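Local coordinates for protein glutamate racemase (PDB 2JFN) that belongs to the aspartate/glutamate racemase family of two-domain alpha/beta enzymes and holds a glutamic acid in a pocket, at residues 71-82 against 277-285. Numbering follows the deposited sequence.
Sequences RVVAIVTAVQER and TLEKLAVLG
The C-terminal tail of this alpha/beta racemase fold runs along one side of helix 65-82, with an arginine-carboxylate salt bridge at each end and apolar side chains between. Arg71 NH1 forms a salt bridge with the terminal carboxylate at Gly285 OXT, the oxygen tilted 17° from the guanidinium plane; the 2.5 Å between Arg71 NH1 and Gly285 OXT is unusually short, so the exact length is doubtful. Arg71 CG stands anti to the backbone N (chi1 -178°) and the chain bends at chi2, which brings the edge of the guanidinium to the terminal carboxylate, with Ile75 CG1 above one face, offset toward the rim. The group that holds the chain end is also held through Arg71 NE by Asp54. Next along the helix, Ala74 CB sits 3.5 Å from Gly285 CA and touches Val283 CG1. A water joins Ala74 O to Leu284 N. Val283 spreads its methyls, CG1 to Ala74 and CG2 to Ile75 and Ala78. Leu281, just beyond edge strand 277-280, rests CD2 against both Val79 CG2 at 3.5 Å and Ala78 CB at 3.7 Å, while CD1 lies against Arg82 CG. Arg82, bent at chi2 and chi3, turns its guanidinium edge to the Glu279 carboxylate, the two planes nearly coplanar. There Arg82 NH2 donates to the syn side of Glu279 OE2 at 2.9 Å, almost straight at 172°, and Arg82 NH1 reaches Lys280 O through a water.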
ATOM      1  N   ARG A  71     -11.547   6.213 -10.924  1.00 26.83           N
ATOM      2  CA  ARG A  71     -10.656   5.181 -11.438  1.00 25.52           C
ATOM      3  C   ARG A  71     -10.650   3.927 -10.573  1.00 24.66           C
ATOM      4  O   ARG A  71     -10.802   2.820 -11.088  1.00 24.09           O
ATOM      5  CB  ARG A  71      -9.234   5.738 -11.561  1.00 25.00           C
ATOM      6  CG  ARG A  71      -8.208   4.764 -12.125  1.00 24.55           C
ATOM      7  CD  ARG A  71      -8.524   4.356 -13.560  1.00 24.30           C
ATOM      8  NE  ARG A  71      -7.438   3.544 -14.114  1.00 24.43           N
ATOM      9  CZ  ARG A  71      -7.478   2.929 -15.290  1.00 24.76           C
ATOM     10  NH1 ARG A  71      -8.558   3.022 -16.060  1.00 24.34           N
ATOM     11  NH2 ARG A  71      -6.440   2.209 -15.692  1.00 24.54           N
ATOM     12  N   VAL A  72     -10.484   4.094  -9.262  1.00 23.70           N
ATOM     13  CA  VAL A  72     -10.453   2.939  -8.373  1.00 23.69           C
ATOM     14  C   VAL A  72     -11.804   2.219  -8.353  1.00 23.44           C
ATOM     15  O   VAL A  72     -11.854   0.990  -8.308  1.00 23.28           O
ATOM     16  CB  VAL A  72     -10.041   3.348  -6.943  1.00 23.55           C
ATOM     17  CG1 VAL A  72     -10.020   2.125  -6.039  1.00 23.48           C
ATOM     18  CG2 VAL A  72      -8.651   3.995  -6.979  1.00 24.07           C
ATOM     19  N   VAL A  73     -12.892   2.976  -8.393  1.00 23.43           N
ATOM     20  CA  VAL A  73     -14.220   2.372  -8.420  1.00 23.42           C
ATOM     21  C   VAL A  73     -14.369   1.565  -9.722  1.00 23.35           C
ATOM     22  O   VAL A  73     -14.917   0.468  -9.715  1.00 23.23           O
ATOM     23  CB  VAL A  73     -15.338   3.443  -8.344  1.00 24.16           C
ATOM     24  CG1 VAL A  73     -16.696   2.819  -8.681  1.00 24.47           C
ATOM     25  CG2 VAL A  73     -15.392   4.044  -6.946  1.00 24.03           C
ATOM     26  N   ALA A  74     -13.870   2.100 -10.834  1.00 22.61           N
ATOM     27  CA  ALA A  74     -13.961   1.393 -12.114  1.00 22.36           C
ATOM     28  C   ALA A  74     -13.115   0.113 -12.105  1.00 22.47           C
ATOM     29  O   ALA A  74     -13.532  -0.921 -12.630  1.00 21.70           O
ATOM     30  CB  ALA A  74     -13.522   2.303 -13.263  1.00 22.18           C
ATOM     31  N   ILE A  75     -11.922   0.174 -11.520  1.00 22.12           N
ATOM     32  CA  ILE A  75     -11.087  -1.014 -11.476  1.00 22.33           C
ATOM     33  C   ILE A  75     -11.716  -2.117 -10.604  1.00 22.41           C
ATOM     34  O   ILE A  75     -11.723  -3.282 -10.992  1.00 22.76           O
ATOM     35  CB  ILE A  75      -9.657  -0.676 -10.976  1.00 22.09           C
ATOM     36  CG1 ILE A  75      -8.937   0.175 -12.031  1.00 22.35           C
ATOM     37  CG2 ILE A  75      -8.878  -1.966 -10.700  1.00 21.64           C
ATOM     38  CD1 ILE A  75      -7.583   0.729 -11.592  1.00 21.88           C
ATOM     39  N   VAL A  76     -12.255  -1.762  -9.440  1.00 22.98           N
ATOM     40  CA  VAL A  76     -12.867  -2.779  -8.578  1.00 22.84           C
ATOM     41  C   VAL A  76     -14.111  -3.346  -9.267  1.00 23.01           C
ATOM     42  O   VAL A  76     -14.449  -4.517  -9.117  1.00 22.66           O
ATOM     43  CB  VAL A  76     -13.271  -2.204  -7.199  1.00 23.18           C
ATOM     44  CG1 VAL A  76     -13.987  -3.287  -6.376  1.00 23.17           C
ATOM     45  CG2 VAL A  76     -12.023  -1.711  -6.451  1.00 22.52           C
ATOM     46  N   THR A  77     -14.793  -2.506 -10.032  1.00 23.25           N
ATOM     47  CA  THR A  77     -15.975  -2.949 -10.756  1.00 23.42           C
ATOM     48  C   THR A  77     -15.576  -4.013 -11.780  1.00 23.65           C
ATOM     49  O   THR A  77     -16.250  -5.039 -11.920  1.00 23.58           O
ATOM     50  CB  THR A  77     -16.638  -1.764 -11.469  1.00 23.36           C
ATOM     51  OG1 THR A  77     -17.076  -0.824 -10.480  1.00 23.52           O
ATOM     52  CG2 THR A  77     -17.840  -2.222 -12.296  1.00 23.84           C
ATOM     53  N   ALA A  78     -14.474  -3.766 -12.483  1.00 23.68           N
ATOM     54  CA  ALA A  78     -13.985  -4.696 -13.496  1.00 24.18           C
ATOM     55  C   ALA A  78     -13.533  -6.000 -12.855  1.00 24.10           C
ATOM     56  O   ALA A  78     -13.796  -7.081 -13.381  1.00 23.96           O
ATOM     57  CB  ALA A  78     -12.832  -4.070 -14.282  1.00 24.04           C
ATOM     58  N   VAL A  79     -12.851  -5.910 -11.717  1.00 23.77           N
ATOM     59  CA  VAL A  79     -12.408  -7.122 -11.051  1.00 24.22           C
ATOM     60  C   VAL A  79     -13.623  -7.954 -10.641  1.00 24.69           C
ATOM     61  O   VAL A  79     -13.649  -9.168 -10.855  1.00 24.55           O
ATOM     62  CB  VAL A  79     -11.567  -6.820  -9.789  1.00 23.88           C
ATOM     63  CG1 VAL A  79     -11.216  -8.122  -9.088  1.00 23.31           C
ATOM     64  CG2 VAL A  79     -10.289  -6.073 -10.175  1.00 23.95           C
ATOM     65  N   GLN A  80     -14.622  -7.291 -10.063  1.00 25.87           N
ATOM     66  CA  GLN A  80     -15.847  -7.956  -9.614  1.00 27.88           C
ATOM     67  C   GLN A  80     -16.551  -8.708 -10.738  1.00 29.34           C
ATOM     68  O   GLN A  80     -17.284  -9.666 -10.491  1.00 28.95           O
ATOM     69  CB  GLN A  80     -16.826  -6.945  -9.007  1.00 28.24           C
ATOM     70  CG  GLN A  80     -18.151  -7.577  -8.586  1.00 29.92           C
ATOM     71  CD  GLN A  80     -19.101  -6.608  -7.927  1.00 30.55           C
ATOM     72  OE1 GLN A  80     -19.578  -5.659  -8.555  1.00 32.95           O
ATOM     73  NE2 GLN A  80     -19.388  -6.838  -6.655  1.00 31.00           N
ATOM     74  N   GLU A  81     -16.338  -8.266 -11.971  1.00 30.79           N
ATOM     75  CA  GLU A  81     -16.951  -8.916 -13.119  1.00 32.53           C
ATOM     76  C   GLU A  81     -16.247 -10.228 -13.416  1.00 32.42           C
ATOM     77  O   GLU A  81     -16.876 -11.192 -13.853  1.00 32.74           O
ATOM     78  CB  GLU A  81     -16.888  -8.003 -14.343  1.00 34.55           C
ATOM     79  CG  GLU A  81     -17.982  -6.969 -14.371  1.00 37.85           C
ATOM     80  CD  GLU A  81     -19.361  -7.603 -14.399  1.00 39.61           C
ATOM     81  OE1 GLU A  81     -19.604  -8.472 -15.267  1.00 41.29           O
ATOM     82  OE2 GLU A  81     -20.205  -7.233 -13.556  1.00 41.33           O
ATOM     83  N   ARG A  82     -14.941 -10.263 -13.173  1.00 31.81           N
ATOM     84  CA  ARG A  82     -14.157 -11.469 -13.398  1.00 31.83           C
ATOM     85  C   ARG A  82     -14.384 -12.467 -12.261  1.00 31.32           C
ATOM     86  O   ARG A  82     -14.495 -13.673 -12.495  1.00 31.21           O
ATOM     87  CB  ARG A  82     -12.665 -11.125 -13.503  1.00 32.76           C
ATOM     88  CG  ARG A  82     -12.274 -10.423 -14.806  1.00 34.95           C
ATOM     89  CD  ARG A  82     -12.498 -11.343 -16.008  1.00 36.27           C
ATOM     90  NE  ARG A  82     -11.602 -12.498 -15.967  1.00 38.20           N
ATOM     91  CZ  ARG A  82     -10.365 -12.506 -16.459  1.00 38.36           C
ATOM     92  NH1 ARG A  82      -9.877 -11.420 -17.041  1.00 38.95           N
ATOM     93  NH2 ARG A  82      -9.611 -13.594 -16.354  1.00 38.87           N
ATOM     94  N   THR A 277      -0.068 -16.238 -12.829  1.00 35.29           N
ATOM     95  CA  THR A 277      -0.399 -15.547 -14.065  1.00 35.33           C
ATOM     96  C   THR A 277      -0.648 -14.049 -13.927  1.00 34.38           C
ATOM     97  O   THR A 277      -1.098 -13.572 -12.885  1.00 33.90           O
ATOM     98  CB  THR A 277      -1.663 -16.191 -14.689  1.00 35.95           C
ATOM     99  OG1 THR A 277      -1.456 -17.605 -14.817  1.00 37.35           O
ATOM    100  CG2 THR A 277      -1.963 -15.598 -16.051  1.00 36.44           C
ATOM    101  N   LEU A 278      -0.339 -13.327 -15.001  1.00 33.42           N
ATOM    102  CA  LEU A 278      -0.552 -11.890 -15.096  1.00 32.84           C
ATOM    103  C   LEU A 278      -1.403 -11.678 -16.343  1.00 32.90           C
ATOM    104  O   LEU A 278      -0.997 -12.055 -17.444  1.00 32.50           O
ATOM    105  CB  LEU A 278       0.772 -11.143 -15.259  1.00 32.25           C
ATOM    106  CG  LEU A 278       0.638  -9.662 -15.623  1.00 31.65           C
ATOM    107  CD1 LEU A 278       0.038  -8.881 -14.457  1.00 31.85           C
ATOM    108  CD2 LEU A 278       2.002  -9.104 -15.979  1.00 32.00           C
ATOM    109  N   GLU A 279      -2.585 -11.095 -16.170  1.00 32.79           N
ATOM    110  CA  GLU A 279      -3.483 -10.832 -17.290  1.00 33.18           C
ATOM    111  C   GLU A 279      -3.915  -9.371 -17.306  1.00 33.21           C
ATOM    112  O   GLU A 279      -3.839  -8.671 -16.290  1.00 31.95           O
ATOM    113  CB  GLU A 279      -4.743 -11.706 -17.201  1.00 33.85           C
ATOM    114  CG  GLU A 279      -4.519 -13.202 -17.378  1.00 34.93           C
ATOM    115  CD  GLU A 279      -5.808 -13.997 -17.270  1.00 35.80           C
ATOM    116  OE1 GLU A 279      -5.737 -15.246 -17.175  1.00 37.17           O
ATOM    117  OE2 GLU A 279      -6.897 -13.383 -17.285  1.00 35.89           O
ATOM    118  N   LYS A 280      -4.371  -8.917 -18.469  1.00 33.51           N
ATOM    119  CA  LYS A 280      -4.849  -7.553 -18.609  1.00 34.17           C
ATOM    120  C   LYS A 280      -6.319  -7.514 -18.218  1.00 34.45           C
ATOM    121  O   LYS A 280      -7.099  -8.373 -18.620  1.00 34.38           O
ATOM    122  CB  LYS A 280      -4.704  -7.063 -20.052  1.00 34.76           C
ATOM    123  CG  LYS A 280      -5.444  -5.750 -20.306  1.00 35.25           C
ATOM    124  CD  LYS A 280      -5.188  -5.216 -21.698  1.00 36.16           C
ATOM    125  CE  LYS A 280      -5.977  -3.939 -21.954  1.00 36.76           C
ATOM    126  NZ  LYS A 280      -5.573  -3.309 -23.252  1.00 37.23           N
ATOM    127  N   LEU A 281      -6.690  -6.518 -17.424  1.00 34.75           N
ATOM    128  CA  LEU A 281      -8.073  -6.368 -17.006  1.00 35.65           C
ATOM    129  C   LEU A 281      -8.706  -5.233 -17.804  1.00 36.70           C
ATOM    130  O   LEU A 281      -8.139  -4.145 -17.896  1.00 36.57           O
ATOM    131  CB  LEU A 281      -8.145  -6.041 -15.515  1.00 35.08           C
ATOM    132  CG  LEU A 281      -9.552  -5.851 -14.945  1.00 34.82           C
ATOM    133  CD1 LEU A 281     -10.292  -7.180 -14.946  1.00 34.07           C
ATOM    134  CD2 LEU A 281      -9.453  -5.292 -13.531  1.00 34.40           C
ATOM    135  N   ALA A 282      -9.873  -5.491 -18.386  1.00 37.88           N
ATOM    136  CA  ALA A 282     -10.576  -4.473 -19.164  1.00 39.41           C
ATOM    137  C   ALA A 282     -11.353  -3.572 -18.208  1.00 40.14           C
ATOM    138  O   ALA A 282     -12.254  -4.034 -17.511  1.00 40.34           O
ATOM    139  CB  ALA A 282     -11.535  -5.135 -20.154  1.00 39.19           C
ATOM    140  N   VAL A 283     -11.006  -2.288 -18.187  1.00 41.23           N
ATOM    141  CA  VAL A 283     -11.659  -1.327 -17.302  1.00 42.40           C
ATOM    142  C   VAL A 283     -12.497  -0.289 -18.055  1.00 43.56           C
ATOM    143  O   VAL A 283     -12.133   0.136 -19.153  1.00 43.82           O
ATOM    144  CB  VAL A 283     -10.612  -0.576 -16.458  1.00 42.15           C
ATOM    145  CG1 VAL A 283     -11.300   0.406 -15.529  1.00 42.12           C
ATOM    146  CG2 VAL A 283      -9.776  -1.569 -15.669  1.00 42.22           C
ATOM    147  N   LEU A 284     -13.614   0.120 -17.453  1.00 44.69           N
ATOM    148  CA  LEU A 284     -14.504   1.119 -18.051  1.00 45.88           C
ATOM    149  C   LEU A 284     -14.465   2.417 -17.246  1.00 46.59           C
ATOM    150  O   LEU A 284     -15.512   2.943 -16.855  1.00 47.10           O
ATOM    151  CB  LEU A 284     -15.950   0.611 -18.080  1.00 46.17           C
ATOM    152  CG  LEU A 284     -16.264  -0.771 -18.652  1.00 46.66           C
ATOM    153  CD1 LEU A 284     -17.777  -0.943 -18.721  1.00 46.97           C
ATOM    154  CD2 LEU A 284     -15.649  -0.922 -20.034  1.00 46.95           C
ATOM    155  N   GLY A 285     -13.266   2.931 -16.992  1.00 47.04           N
ATOM    156  CA  GLY A 285     -13.144   4.156 -16.223  1.00 47.76           C
ATOM    157  C   GLY A 285     -11.721   4.503 -15.819  1.00 47.90           C
ATOM    158  O   GLY A 285     -11.369   5.701 -15.831  1.00 48.58           O
ATOM    159  OXT GLY A 285     -10.961   3.584 -15.466  1.00 48.12           O
TER
HETATM  160  O   HOH W   1      -9.440   2.290 -18.900  1.00 57.46           O
HETATM  161  O   HOH W   2     -14.929  -0.780 -15.097  1.00 27.02           O
HETATM  162  O   HOH W   3     -11.053  -8.253 -17.910  1.00 50.35           O
HETATM  163  O   HOH W   4      -8.090 -10.968 -19.243  1.00 54.60           O